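Side-chain contacts in 11R-lipoxygenase (PDB 3VF1), which probably oxygenates polyunsaturated fatty acids with molecular oxygen at a non-heme iron, under the control of calcium: residues I86-N91 and W99-V104; W126-L131 and L189-Q194; P402-S407 and K426-I431. All coordinates share one frame; numbering follows the deposited sequence.

Interaction 1 (I86-N91 and W99-V104)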
ATOM      1  N   ILE A  86      14.498  27.739 -11.733  1.00 49.28           N
ATOM      2  CA  ILE A  86      14.960  28.634 -10.682  1.00 50.11           C
ATOM      3  C   ILE A  86      15.849  27.858  -9.725  1.00 52.47           C
ATOM      4  O   ILE A  86      15.747  26.637  -9.628  1.00 55.81           O
ATOM      5  CB  ILE A  86      13.783  29.232  -9.887  1.00 51.65           C
ATOM      6  CG1 ILE A  86      13.106  28.151  -9.040  1.00 52.92           C
ATOM      7  CG2 ILE A  86      12.784  29.886 -10.832  1.00 48.38           C
ATOM      8  CD1 ILE A  86      11.930  28.648  -8.222  1.00 52.40           C
ATOM      9  N   THR A  87      16.721  28.568  -9.020  1.00 54.13           N
ATOM     10  CA  THR A  87      17.586  27.942  -8.030  1.00 60.51           C
ATOM     11  C   THR A  87      17.387  28.612  -6.676  1.00 62.02           C
ATOM     12  O   THR A  87      17.361  29.837  -6.577  1.00 62.23           O
ATOM     13  CB  THR A  87      19.067  28.033  -8.434  1.00 62.36           C
ATOM     14  OG1 THR A  87      19.234  27.530  -9.766  1.00 63.82           O
ATOM     15  CG2 THR A  87      19.932  27.227  -7.477  1.00 63.00           C
ATOM     16  N   LEU A  88      17.248  27.797  -5.637  1.00 60.60           N
ATOM     17  CA  LEU A  88      16.983  28.300  -4.296  1.00 61.74           C
ATOM     18  C   LEU A  88      18.095  27.883  -3.344  1.00 62.41           C
ATOM     19  O   LEU A  88      18.554  26.742  -3.374  1.00 62.65           O
ATOM     20  CB  LEU A  88      15.635  27.779  -3.798  1.00 63.13           C
ATOM     21  CG  LEU A  88      14.422  28.290  -4.580  1.00 62.41           C
ATOM     22  CD1 LEU A  88      13.195  27.439  -4.291  1.00 59.60           C
ATOM     23  CD2 LEU A  88      14.151  29.750  -4.247  1.00 66.89           C
ATOM     24  N   LYS A  89      18.528  28.817  -2.504  1.00 66.03           N
ATOM     25  CA  LYS A  89      19.622  28.568  -1.573  1.00 72.91           C
ATOM     26  C   LYS A  89      19.315  29.197  -0.222  1.00 72.40           C
ATOM     27  O   LYS A  89      18.817  30.319  -0.151  1.00 70.75           O
ATOM     28  CB  LYS A  89      20.925  29.147  -2.134  1.00 77.34           C
ATOM     29  CG  LYS A  89      22.112  29.092  -1.179  1.00 82.85           C
ATOM     30  CD  LYS A  89      22.602  27.672  -0.963  1.00 82.19           C
ATOM     31  CE  LYS A  89      23.737  27.624   0.048  1.00 86.27           C
ATOM     32  NZ  LYS A  89      24.205  26.232   0.300  1.00 82.07           N
ATOM     33  N   GLU A  90      19.609  28.470   0.851  1.00 75.31           N
ATOM     34  CA  GLU A  90      19.381  28.984   2.194  1.00 79.90           C
ATOM     35  C   GLU A  90      20.142  30.294   2.377  1.00 82.51           C
ATOM     36  O   GLU A  90      21.354  30.358   2.170  1.00 83.53           O
ATOM     37  CB  GLU A  90      19.797  27.954   3.251  1.00 79.08           C
ATOM     38  CG  GLU A  90      21.296  27.722   3.362  1.00 88.23           C
ATOM     39  CD  GLU A  90      21.981  28.706   4.295  1.00 94.24           C
ATOM     40  OE1 GLU A  90      21.274  29.479   4.976  1.00 92.41           O
ATOM     41  OE2 GLU A  90      23.229  28.704   4.347  1.00 95.54           O
ATOM     42  N   ASN A  91      19.412  31.338   2.751  1.00 83.10           N
ATOM     43  CA  ASN A  91      19.983  32.669   2.898  1.00 82.38           C
ATOM     44  C   ASN A  91      19.805  33.170   4.327  1.00 89.13           C
ATOM     45  O   ASN A  91      20.086  34.330   4.631  1.00 92.76           O
ATOM     46  CB  ASN A  91      19.318  33.631   1.910  1.00 85.94           C
ATOM     47  CG  ASN A  91      19.892  35.033   1.978  1.00 89.71           C
ATOM     48  OD1 ASN A  91      19.295  35.932   2.573  1.00 88.91           O
ATOM     49  ND2 ASN A  91      21.056  35.226   1.368  1.00 90.48           N
ATOM     50  N   TRP A  99      12.581  26.108   4.768  1.00 55.62           N
ATOM     51  CA  TRP A  99      11.350  26.572   4.142  1.00 53.86           C
ATOM     52  C   TRP A  99      10.765  25.492   3.241  1.00 49.44           C
ATOM     53  O   TRP A  99      11.396  25.077   2.269  1.00 49.19           O
ATOM     54  CB  TRP A  99      11.629  27.833   3.322  1.00 55.56           C
ATOM     55  CG  TRP A  99      10.405  28.642   3.007  1.00 55.71           C
ATOM     56  CD1 TRP A  99       9.106  28.299   3.253  1.00 57.53           C
ATOM     57  CD2 TRP A  99      10.369  29.937   2.392  1.00 60.12           C
ATOM     58  NE1 TRP A  99       8.264  29.300   2.827  1.00 56.48           N
ATOM     59  CE2 TRP A  99       9.014  30.315   2.295  1.00 60.07           C
ATOM     60  CE3 TRP A  99      11.350  30.810   1.913  1.00 63.25           C
ATOM     61  CZ2 TRP A  99       8.617  31.529   1.740  1.00 58.43           C
ATOM     62  CZ3 TRP A  99      10.953  32.016   1.362  1.00 63.80           C
ATOM     63  CH2 TRP A  99       9.598  32.364   1.279  1.00 59.93           C
ATOM     64  N   TYR A 100       9.562  25.035   3.571  1.00 46.93           N
ATOM     65  CA  TYR A 100       8.854  24.086   2.720  1.00 46.15           C
ATOM     66  C   TYR A 100       7.953  24.850   1.761  1.00 41.82           C
ATOM     67  O   TYR A 100       6.934  25.415   2.165  1.00 40.29           O
ATOM     68  CB  TYR A 100       8.031  23.103   3.554  1.00 45.77           C
ATOM     69  CG  TYR A 100       7.298  22.083   2.716  1.00 43.78           C
ATOM     70  CD1 TYR A 100       7.952  20.963   2.223  1.00 44.11           C
ATOM     71  CD2 TYR A 100       5.955  22.246   2.411  1.00 42.87           C
ATOM     72  CE1 TYR A 100       7.286  20.030   1.450  1.00 41.50           C
ATOM     73  CE2 TYR A 100       5.280  21.319   1.640  1.00 43.27           C
ATOM     74  CZ  TYR A 100       5.951  20.213   1.164  1.00 43.96           C
ATOM     75  OH  TYR A 100       5.284  19.287   0.395  1.00 44.48           O
ATOM     76  N   ILE A 101       8.335  24.863   0.489  1.00 43.11           N
ATOM     77  CA  ILE A 101       7.656  25.679  -0.511  1.00 46.50           C
ATOM     78  C   ILE A 101       6.758  24.841  -1.416  1.00 43.18           C
ATOM     79  O   ILE A 101       7.197  23.850  -1.999  1.00 42.29           O
ATOM     80  CB  ILE A 101       8.677  26.437  -1.379  1.00 46.81           C
ATOM     81  CG1 ILE A 101       9.523  27.364  -0.503  1.00 47.07           C
ATOM     82  CG2 ILE A 101       7.968  27.231  -2.468  1.00 46.89           C
ATOM     83  CD1 ILE A 101      10.668  28.030  -1.234  1.00 48.12           C
ATOM     84  N   ALA A 102       5.498  25.249  -1.526  1.00 40.63           N
ATOM     85  CA  ALA A 102       4.552  24.589  -2.415  1.00 41.59           C
ATOM     86  C   ALA A 102       4.946  24.845  -3.864  1.00 45.57           C
ATOM     87  O   ALA A 102       5.263  23.913  -4.604  1.00 45.19           O
ATOM     88  CB  ALA A 102       3.140  25.086  -2.152  1.00 41.10           C
ATOM     89  N   LYS A 103       4.926  26.113  -4.263  1.00 49.13           N
ATOM     90  CA  LYS A 103       5.338  26.498  -5.607  1.00 49.77           C
ATOM     91  C   LYS A 103       5.719  27.972  -5.672  1.00 48.29           C
ATOM     92  O   LYS A 103       5.387  28.751  -4.778  1.00 50.32           O
ATOM     93  CB  LYS A 103       4.224  26.206  -6.614  1.00 52.17           C
ATOM     94  CG  LYS A 103       2.930  26.954  -6.349  1.00 51.04           C
ATOM     95  CD  LYS A 103       1.819  26.471  -7.269  1.00 54.64           C
ATOM     96  CE  LYS A 103       0.494  27.146  -6.956  1.00 66.87           C
ATOM     97  NZ  LYS A 103      -0.613  26.616  -7.799  1.00 67.72           N
ATOM     98  N   VAL A 104       6.421  28.342  -6.737  1.00 49.03           N
ATOM     99  CA  VAL A 104       6.829  29.724  -6.954  1.00 50.09           C
ATOM    100  C   VAL A 104       6.238  30.238  -8.262  1.00 48.49           C
ATOM    101  O   VAL A 104       6.227  29.534  -9.270  1.00 46.26           O
ATOM    102  CB  VAL A 104       8.362  29.857  -7.005  1.00 54.52           C
ATOM    103  CG1 VAL A 104       8.764  31.303  -7.258  1.00 55.31           C
ATOM    104  CG2 VAL A 104       8.983  29.344  -5.714  1.00 48.87           C
TER
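Ile-86 meets Val-104 and Leu-88 meets Ile-101 inside the beta sandwich of the PLAT domain, the C2-like module of this lipoxygenase. Each pair joins one sheet to the other: Ile-86 and Leu-88 come from strand 83-90, Ile-101 and Val-104 from strand 100-109. The contact is wholly apolar. Ile-86 lays its terminal methyl against one branch of the valine, with CD1 of Ile-86 3.9 Å from CG2 of Val-104 and 4.0 Å from its CB, the two side chains crossing at a slant. Leu-88 and Ile-101 instead reach across the gap tip to tip, and their CD1 methyls stop 4.0 Å apart.

Alternation along strand 83-90 explains the spacing, since residues 86 and 88 point inward while Thr-87 and Lys-89 between them turn out of the sandwich. On the facing strand the inward residues are three apart, because Ala-102 and Lys-103 form a classic beta bulge opposite Glu-27; the extra residue lets both Ile-101 and Val-104 face the core. The first torsion of Ile-86 (chi1 70°) sets CG1 between the backbone N and the carbonyl carbon, and the extended second torsion carries CD1 on to the valine.

Further out, Val-26 and Ile-24 of strand 20-28 flank Ile-101 and Val-104, while Ile-42 of strand 40-46 touches both Ile-86 and Leu-88. Trp-99 is held by a hydrogen bond from NE1 to Thr-28 OG1, and Ile-101 CG1 lies 3.8 Å above the plane of its indole, toward the rim.

Interaction 2 (W126-L131 and L189-Q194)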
ATOM      1  N   TRP A 126      11.545  20.827   0.690  1.00 44.78           N
ATOM      2  CA  TRP A 126      12.273  21.665   1.634  1.00 50.61           C
ATOM      3  C   TRP A 126      13.521  22.180   0.929  1.00 51.82           C
ATOM      4  O   TRP A 126      14.180  21.430   0.210  1.00 45.78           O
ATOM      5  CB  TRP A 126      12.676  20.869   2.876  1.00 50.23           C
ATOM      6  CG  TRP A 126      11.528  20.283   3.643  1.00 48.58           C
ATOM      7  CD1 TRP A 126      10.932  19.074   3.431  1.00 47.32           C
ATOM      8  CD2 TRP A 126      10.848  20.875   4.758  1.00 46.13           C
ATOM      9  NE1 TRP A 126       9.921  18.878   4.339  1.00 47.07           N
ATOM     10  CE2 TRP A 126       9.848  19.969   5.165  1.00 48.10           C
ATOM     11  CE3 TRP A 126      10.985  22.082   5.448  1.00 47.39           C
ATOM     12  CZ2 TRP A 126       8.989  20.233   6.229  1.00 48.59           C
ATOM     13  CZ3 TRP A 126      10.132  22.343   6.505  1.00 50.05           C
ATOM     14  CH2 TRP A 126       9.147  21.424   6.885  1.00 51.10           C
ATOM     15  N   VAL A 127      13.846  23.454   1.126  1.00 51.98           N
ATOM     16  CA  VAL A 127      15.041  24.023   0.507  1.00 58.39           C
ATOM     17  C   VAL A 127      16.308  23.423   1.110  1.00 61.75           C
ATOM     18  O   VAL A 127      17.206  22.990   0.385  1.00 65.88           O
ATOM     19  CB  VAL A 127      15.095  25.564   0.638  1.00 58.14           C
ATOM     20  CG1 VAL A 127      13.915  26.200  -0.077  1.00 51.65           C
ATOM     21  CG2 VAL A 127      15.134  25.990   2.101  1.00 63.52           C
ATOM     22  N   ILE A 128      16.368  23.383   2.437  1.00 59.15           N
ATOM     23  CA  ILE A 128      17.543  22.883   3.141  1.00 68.44           C
ATOM     24  C   ILE A 128      18.810  23.618   2.686  1.00 74.04           C
ATOM     25  O   ILE A 128      19.107  24.702   3.188  1.00 73.90           O
ATOM     26  CB  ILE A 128      17.700  21.358   2.957  1.00 65.67           C
ATOM     27  CG1 ILE A 128      16.419  20.644   3.392  1.00 60.47           C
ATOM     28  CG2 ILE A 128      18.888  20.845   3.758  1.00 67.18           C
ATOM     29  CD1 ILE A 128      16.439  19.151   3.148  1.00 63.02           C
ATOM     30  N   LYS A 129      19.550  23.037   1.745  1.00 72.74           N
ATOM     31  CA  LYS A 129      20.757  23.673   1.225  1.00 74.17           C
ATOM     32  C   LYS A 129      20.454  24.384  -0.095  1.00 71.87           C
ATOM     33  O   LYS A 129      20.191  25.585  -0.110  1.00 71.66           O
ATOM     34  CB  LYS A 129      21.885  22.651   1.033  1.00 78.53           C
ATOM     35  CG  LYS A 129      21.999  21.613   2.138  1.00 85.47           C
ATOM     36  CD  LYS A 129      23.337  20.882   2.087  1.00 92.41           C
ATOM     37  CE  LYS A 129      23.673  20.409   0.679  1.00 97.45           C
ATOM     38  NZ  LYS A 129      24.943  19.633   0.642  1.00 90.17           N
ATOM     39  N   GLN A 130      20.467  23.637  -1.197  1.00 71.42           N
ATOM     40  CA  GLN A 130      20.272  24.218  -2.519  1.00 68.71           C
ATOM     41  C   GLN A 130      19.302  23.373  -3.336  1.00 61.73           C
ATOM     42  O   GLN A 130      19.498  22.170  -3.496  1.00 61.89           O
ATOM     43  CB  GLN A 130      21.611  24.339  -3.248  1.00 70.96           C
ATOM     44  CG  GLN A 130      21.510  24.946  -4.639  1.00 72.69           C
ATOM     45  CD  GLN A 130      22.866  25.135  -5.288  1.00 78.79           C
ATOM     46  OE1 GLN A 130      23.902  25.048  -4.627  1.00 77.91           O
ATOM     47  NE2 GLN A 130      22.868  25.394  -6.590  1.00 81.95           N
ATOM     48  N   LEU A 131      18.257  24.012  -3.852  1.00 58.59           N
ATOM     49  CA  LEU A 131      17.212  23.311  -4.589  1.00 59.30           C
ATOM     50  C   LEU A 131      16.940  23.971  -5.934  1.00 56.22           C
ATOM     51  O   LEU A 131      16.660  25.165  -6.004  1.00 58.75           O
ATOM     52  CB  LEU A 131      15.924  23.281  -3.764  1.00 60.62           C
ATOM     53  CG  LEU A 131      14.690  22.717  -4.469  1.00 54.66           C
ATOM     54  CD1 LEU A 131      14.837  21.222  -4.705  1.00 52.33           C
ATOM     55  CD2 LEU A 131      13.438  23.019  -3.666  1.00 52.14           C
ATOM     56  N   LEU A 189      16.585   9.542   6.751  1.00 47.85           N
ATOM     57  CA  LEU A 189      16.182   9.751   5.365  1.00 46.07           C
ATOM     58  C   LEU A 189      16.232  11.232   5.014  1.00 45.16           C
ATOM     59  O   LEU A 189      16.133  12.084   5.896  1.00 47.75           O
ATOM     60  CB  LEU A 189      14.761   9.231   5.133  1.00 45.85           C
ATOM     61  CG  LEU A 189      14.559   7.719   5.046  1.00 41.96           C
ATOM     62  CD1 LEU A 189      13.074   7.392   5.068  1.00 41.20           C
ATOM     63  CD2 LEU A 189      15.207   7.159   3.792  1.00 40.23           C
ATOM     64  N   PRO A 190      16.388  11.545   3.719  1.00 38.88           N
ATOM     65  CA  PRO A 190      16.272  12.933   3.261  1.00 37.96           C
ATOM     66  C   PRO A 190      14.941  13.539   3.693  1.00 42.15           C
ATOM     67  O   PRO A 190      13.915  12.859   3.642  1.00 42.65           O
ATOM     68  CB  PRO A 190      16.337  12.804   1.739  1.00 37.48           C
ATOM     69  CG  PRO A 190      17.124  11.563   1.507  1.00 39.97           C
ATOM     70  CD  PRO A 190      16.757  10.631   2.624  1.00 39.79           C
ATOM     71  N   LYS A 191      14.959  14.799   4.112  1.00 38.98           N
ATOM     72  CA  LYS A 191      13.767  15.440   4.659  1.00 39.29           C
ATOM     73  C   LYS A 191      12.584  15.357   3.695  1.00 39.83           C
ATOM     74  O   LYS A 191      11.431  15.295   4.120  1.00 39.62           O
ATOM     75  CB  LYS A 191      14.061  16.903   4.994  1.00 41.41           C
ATOM     76  CG  LYS A 191      13.275  17.438   6.181  1.00 45.65           C
ATOM     77  CD  LYS A 191      13.636  18.885   6.479  1.00 50.99           C
ATOM     78  CE  LYS A 191      13.301  19.267   7.916  1.00 56.94           C
ATOM     79  NZ  LYS A 191      11.852  19.128   8.233  1.00 55.29           N
ATOM     80  N   ASP A 192      12.871  15.353   2.398  1.00 41.84           N
ATOM     81  CA  ASP A 192      11.824  15.371   1.379  1.00 42.52           C
ATOM     82  C   ASP A 192      10.958  14.111   1.371  1.00 42.02           C
ATOM     83  O   ASP A 192       9.836  14.133   0.865  1.00 41.56           O
ATOM     84  CB  ASP A 192      12.434  15.582  -0.009  1.00 43.70           C
ATOM     85  CG  ASP A 192      12.835  17.024  -0.257  1.00 49.25           C
ATOM     86  OD1 ASP A 192      12.125  17.934   0.222  1.00 48.92           O
ATOM     87  OD2 ASP A 192      13.863  17.247  -0.932  1.00 52.33           O
ATOM     88  N   VAL A 193      11.475  13.016   1.923  1.00 37.25           N
ATOM     89  CA  VAL A 193      10.734  11.757   1.934  1.00 38.17           C
ATOM     90  C   VAL A 193      10.483  11.245   3.353  1.00 39.22           C
ATOM     91  O   VAL A 193      10.222  10.060   3.556  1.00 39.60           O
ATOM     92  CB  VAL A 193      11.463  10.663   1.129  1.00 31.51           C
ATOM     93  CG1 VAL A 193      11.640  11.101  -0.316  1.00 34.90           C
ATOM     94  CG2 VAL A 193      12.806  10.328   1.765  1.00 34.55           C
ATOM     95  N   GLN A 194      10.557  12.140   4.332  1.00 39.11           N
ATOM     96  CA  GLN A 194      10.286  11.773   5.716  1.00 39.62           C
ATOM     97  C   GLN A 194       8.791  11.821   6.001  1.00 39.41           C
ATOM     98  O   GLN A 194       8.004  12.249   5.157  1.00 39.47           O
ATOM     99  CB  GLN A 194      11.021  12.708   6.676  1.00 35.77           C
ATOM    100  CG  GLN A 194      12.517  12.475   6.739  1.00 39.45           C
ATOM    101  CD  GLN A 194      13.209  13.401   7.719  1.00 43.73           C
ATOM    102  OE1 GLN A 194      12.583  14.281   8.310  1.00 44.26           O
ATOM    103  NE2 GLN A 194      14.509  13.206   7.897  1.00 44.13           N
TER
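Trp-126 turns its indole beside its own backbone N (chi1 -60°), and Lys-191 runs its chain over that ring before bending at the last torsion (chi4 -60°), which sets the ammonium above the six-membered ring. The result is a cation-pi contact between the end of the PLAT beta sandwich and the loop 189-194, which packs on helix 428-438 of the lipoxygenase region. Lys-191 NZ stands 3.6 Å from the centroid of the Trp-126 benzene ring, almost directly over it. Farther back along the same chain, Lys-191 CD makes a CH-pi contact with the five-membered ring, 3.9 Å from its centroid, so one lysine spans both rings of the indole on one face.

Asp-192, the next residue in a short 3-10 turn, comes to the edge of the ring near its plane, with OD1 3.6 Å from Trp-126 CD1. That oxygen also accepts the backbone N-H of Trp-126 in a fairly straight bond (164°), fixing the chain from which the indole springs.

Tyr-100 and Leu-31 also touch the indole, which lies beside Asp-98 and Gly-33, predicted calcium ligands, so the contact is near the predicted calcium site. Ile-128 adds an apolar touch at the start of the lysine chain, where its CD1 lies 3.8 Å from Lys-191 CB.

Interaction 3 (P402-S407 and K426-I431)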
ATOM      1  N   PRO A 402      10.750  -0.380  -4.280  1.00 29.91           N
ATOM      2  CA  PRO A 402      11.788  -0.265  -5.311  1.00 30.24           C
ATOM      3  C   PRO A 402      11.486   0.791  -6.374  1.00 32.81           C
ATOM      4  O   PRO A 402      12.415   1.406  -6.893  1.00 34.18           O
ATOM      5  CB  PRO A 402      11.808  -1.659  -5.938  1.00 29.33           C
ATOM      6  CG  PRO A 402      11.349  -2.558  -4.852  1.00 31.45           C
ATOM      7  CD  PRO A 402      10.328  -1.778  -4.084  1.00 31.02           C
ATOM      8  N   THR A 403      10.210   0.999  -6.693  1.00 29.15           N
ATOM      9  CA  THR A 403       9.839   1.966  -7.721  1.00 32.00           C
ATOM     10  C   THR A 403      10.079   3.388  -7.228  1.00 34.40           C
ATOM     11  O   THR A 403      10.384   4.281  -8.018  1.00 37.37           O
ATOM     12  CB  THR A 403       8.365   1.824  -8.155  1.00 29.40           C
ATOM     13  OG1 THR A 403       7.500   2.234  -7.089  1.00 29.04           O
ATOM     14  CG2 THR A 403       8.053   0.384  -8.555  1.00 27.74           C
ATOM     15  N   ALA A 404       9.945   3.596  -5.923  1.00 32.66           N
ATOM     16  CA  ALA A 404      10.203   4.903  -5.334  1.00 32.45           C
ATOM     17  C   ALA A 404      11.698   5.192  -5.357  1.00 33.68           C
ATOM     18  O   ALA A 404      12.122   6.285  -5.723  1.00 35.23           O
ATOM     19  CB  ALA A 404       9.673   4.959  -3.908  1.00 31.81           C
ATOM     20  N   VAL A 405      12.490   4.197  -4.970  1.00 32.03           N
ATOM     21  CA  VAL A 405      13.941   4.344  -4.925  1.00 35.21           C
ATOM     22  C   VAL A 405      14.511   4.577  -6.322  1.00 36.84           C
ATOM     23  O   VAL A 405      15.383   5.425  -6.512  1.00 36.49           O
ATOM     24  CB  VAL A 405      14.612   3.103  -4.300  1.00 32.36           C
ATOM     25  CG1 VAL A 405      16.127   3.224  -4.365  1.00 34.70           C
ATOM     26  CG2 VAL A 405      14.151   2.917  -2.863  1.00 32.99           C
ATOM     27  N   SER A 406      14.013   3.826  -7.299  1.00 35.20           N
ATOM     28  CA  SER A 406      14.501   3.943  -8.666  1.00 35.32           C
ATOM     29  C   SER A 406      14.128   5.295  -9.268  1.00 34.99           C
ATOM     30  O   SER A 406      14.865   5.838 -10.091  1.00 34.94           O
ATOM     31  CB  SER A 406      13.955   2.811  -9.539  1.00 34.68           C
ATOM     32  OG  SER A 406      14.481   2.900 -10.851  1.00 37.70           O
ATOM     33  N   SER A 407      12.985   5.836  -8.861  1.00 33.24           N
ATOM     34  CA  SER A 407      12.554   7.145  -9.337  1.00 34.88           C
ATOM     35  C   SER A 407      13.572   8.214  -8.960  1.00 36.91           C
ATOM     36  O   SER A 407      13.953   9.043  -9.787  1.00 37.12           O
ATOM     37  CB  SER A 407      11.187   7.514  -8.758  1.00 35.93           C
ATOM     38  OG  SER A 407      10.160   6.700  -9.301  1.00 38.00           O
ATOM     39  N   LYS A 426       4.520   8.500  -2.631  1.00 37.19           N
ATOM     40  CA  LYS A 426       4.813   9.384  -1.513  1.00 36.31           C
ATOM     41  C   LYS A 426       4.642   8.666  -0.177  1.00 38.40           C
ATOM     42  O   LYS A 426       3.581   8.107   0.105  1.00 40.19           O
ATOM     43  CB  LYS A 426       3.895  10.605  -1.562  1.00 37.48           C
ATOM     44  CG  LYS A 426       4.460  11.831  -0.871  1.00 48.31           C
ATOM     45  CD  LYS A 426       3.465  12.979  -0.881  1.00 49.85           C
ATOM     46  CE  LYS A 426       4.012  14.190  -0.148  1.00 55.70           C
ATOM     47  NZ  LYS A 426       2.974  15.241   0.050  1.00 68.77           N
ATOM     48  N   GLY A 427       5.695   8.675   0.635  1.00 36.35           N
ATOM     49  CA  GLY A 427       5.617   8.174   1.995  1.00 34.97           C
ATOM     50  C   GLY A 427       5.976   6.710   2.173  1.00 34.32           C
ATOM     51  O   GLY A 427       6.072   6.233   3.303  1.00 34.13           O
ATOM     52  N   ILE A 428       6.181   5.992   1.075  1.00 33.56           N
ATOM     53  CA  ILE A 428       6.424   4.554   1.157  1.00 34.64           C
ATOM     54  C   ILE A 428       7.789   4.231   1.764  1.00 32.61           C
ATOM     55  O   ILE A 428       7.931   3.253   2.494  1.00 32.57           O
ATOM     56  CB  ILE A 428       6.290   3.864  -0.220  1.00 35.01           C
ATOM     57  CG1 ILE A 428       6.223   2.345  -0.040  1.00 33.87           C
ATOM     58  CG2 ILE A 428       7.443   4.254  -1.135  1.00 35.41           C
ATOM     59  CD1 ILE A 428       5.883   1.588  -1.305  1.00 37.74           C
ATOM     60  N   MET A 429       8.792   5.050   1.467  1.00 33.87           N
ATOM     61  CA  MET A 429      10.130   4.830   2.010  1.00 32.58           C
ATOM     62  C   MET A 429      10.155   5.058   3.518  1.00 32.15           C
ATOM     63  O   MET A 429      10.773   4.293   4.260  1.00 32.74           O
ATOM     64  CB  MET A 429      11.153   5.735   1.322  1.00 37.99           C
ATOM     65  CG  MET A 429      11.669   5.186   0.001  1.00 39.13           C
ATOM     66  SD  MET A 429      12.887   6.253  -0.800  1.00 40.01           S
ATOM     67  CE  MET A 429      11.873   7.656  -1.243  1.00 37.05           C
ATOM     68  N   ALA A 430       9.480   6.110   3.969  1.00 31.29           N
ATOM     69  CA  ALA A 430       9.414   6.416   5.394  1.00 33.57           C
ATOM     70  C   ALA A 430       8.786   5.270   6.184  1.00 35.76           C
ATOM     71  O   ALA A 430       9.374   4.781   7.150  1.00 35.20           O
ATOM     72  CB  ALA A 430       8.636   7.704   5.623  1.00 35.74           C
ATOM     73  N   ILE A 431       7.594   4.842   5.773  1.00 34.13           N
ATOM     74  CA  ILE A 431       6.857   3.819   6.511  1.00 33.57           C
ATOM     75  C   ILE A 431       7.568   2.465   6.501  1.00 34.01           C
ATOM     76  O   ILE A 431       7.531   1.736   7.491  1.00 35.44           O
ATOM     77  CB  ILE A 431       5.417   3.639   5.974  1.00 34.04           C
ATOM     78  CG1 ILE A 431       4.616   2.710   6.891  1.00 36.63           C
ATOM     79  CG2 ILE A 431       5.429   3.079   4.558  1.00 33.65           C
ATOM     80  CD1 ILE A 431       4.541   3.176   8.331  1.00 39.46           C
TER
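Ala-404 projects its single methyl as a small knob toward helix 428-438, where Ile-428 and Met-429 form the facing surface. The contact joins that helix to the long helix 369-410, which carries the iron ligands His-392 and His-397. It lies close to the iron site, with about 6 Å between the side chains of Ile-428 and His-397. The tightest touch is between Ala-404 CB and Ile-428 CG2, at 3.6 Å. Ile-428 offers this branch because its CG1 runs anti to the backbone N (chi1 -167°), and the shorter CG2 is left to face the alanine.

Met-429 comes to the alanine methyl from a second direction, roughly at right angles to the isoleucine branch. Its chain extends from the helix and then folds at the sulfur (chi3 -68°), bringing CE within 4.4 Å of Ala-404 CB. SD meanwhile passes Val-405 at a slant, 4.1 Å from its CG2. The small methyl thus sits in the notch between a branched side chain and a bent one, and the nearest CA atoms, those of Ala-404 and Met-429, are 7.3 Å apart.

Around this core, Met-400 touches Ile-428, and Trp-408 and Val-193 touch Met-429. Gly-427 occupies the N-cap position of helix 428-438, with a positive phi that suits glycine.

All four contacting side chains are buried and apolar, so the join depends on dispersion and on exclusion of water.

From the N terminus, interaction 1 closes first, linking strands 83-90 and 100-109 across the seven residues between its segments and joining the two sheets of the PLAT sandwich. Interaction 2 follows with a much longer loop of 57 residues, tying the end of that sandwich to the 189-194 loop. Interaction 3 comes last, joining helices 369-410 and 428-438 over 18 residues. The three are in series, and none nests in or crosses another. They nevertheless touch in relay: Leu-88 and Leu-131 pair between neighbouring strands of one sheet, and Val-193 packs on Met-429, giving a continuous path from PLAT domain to the helices beside the iron site.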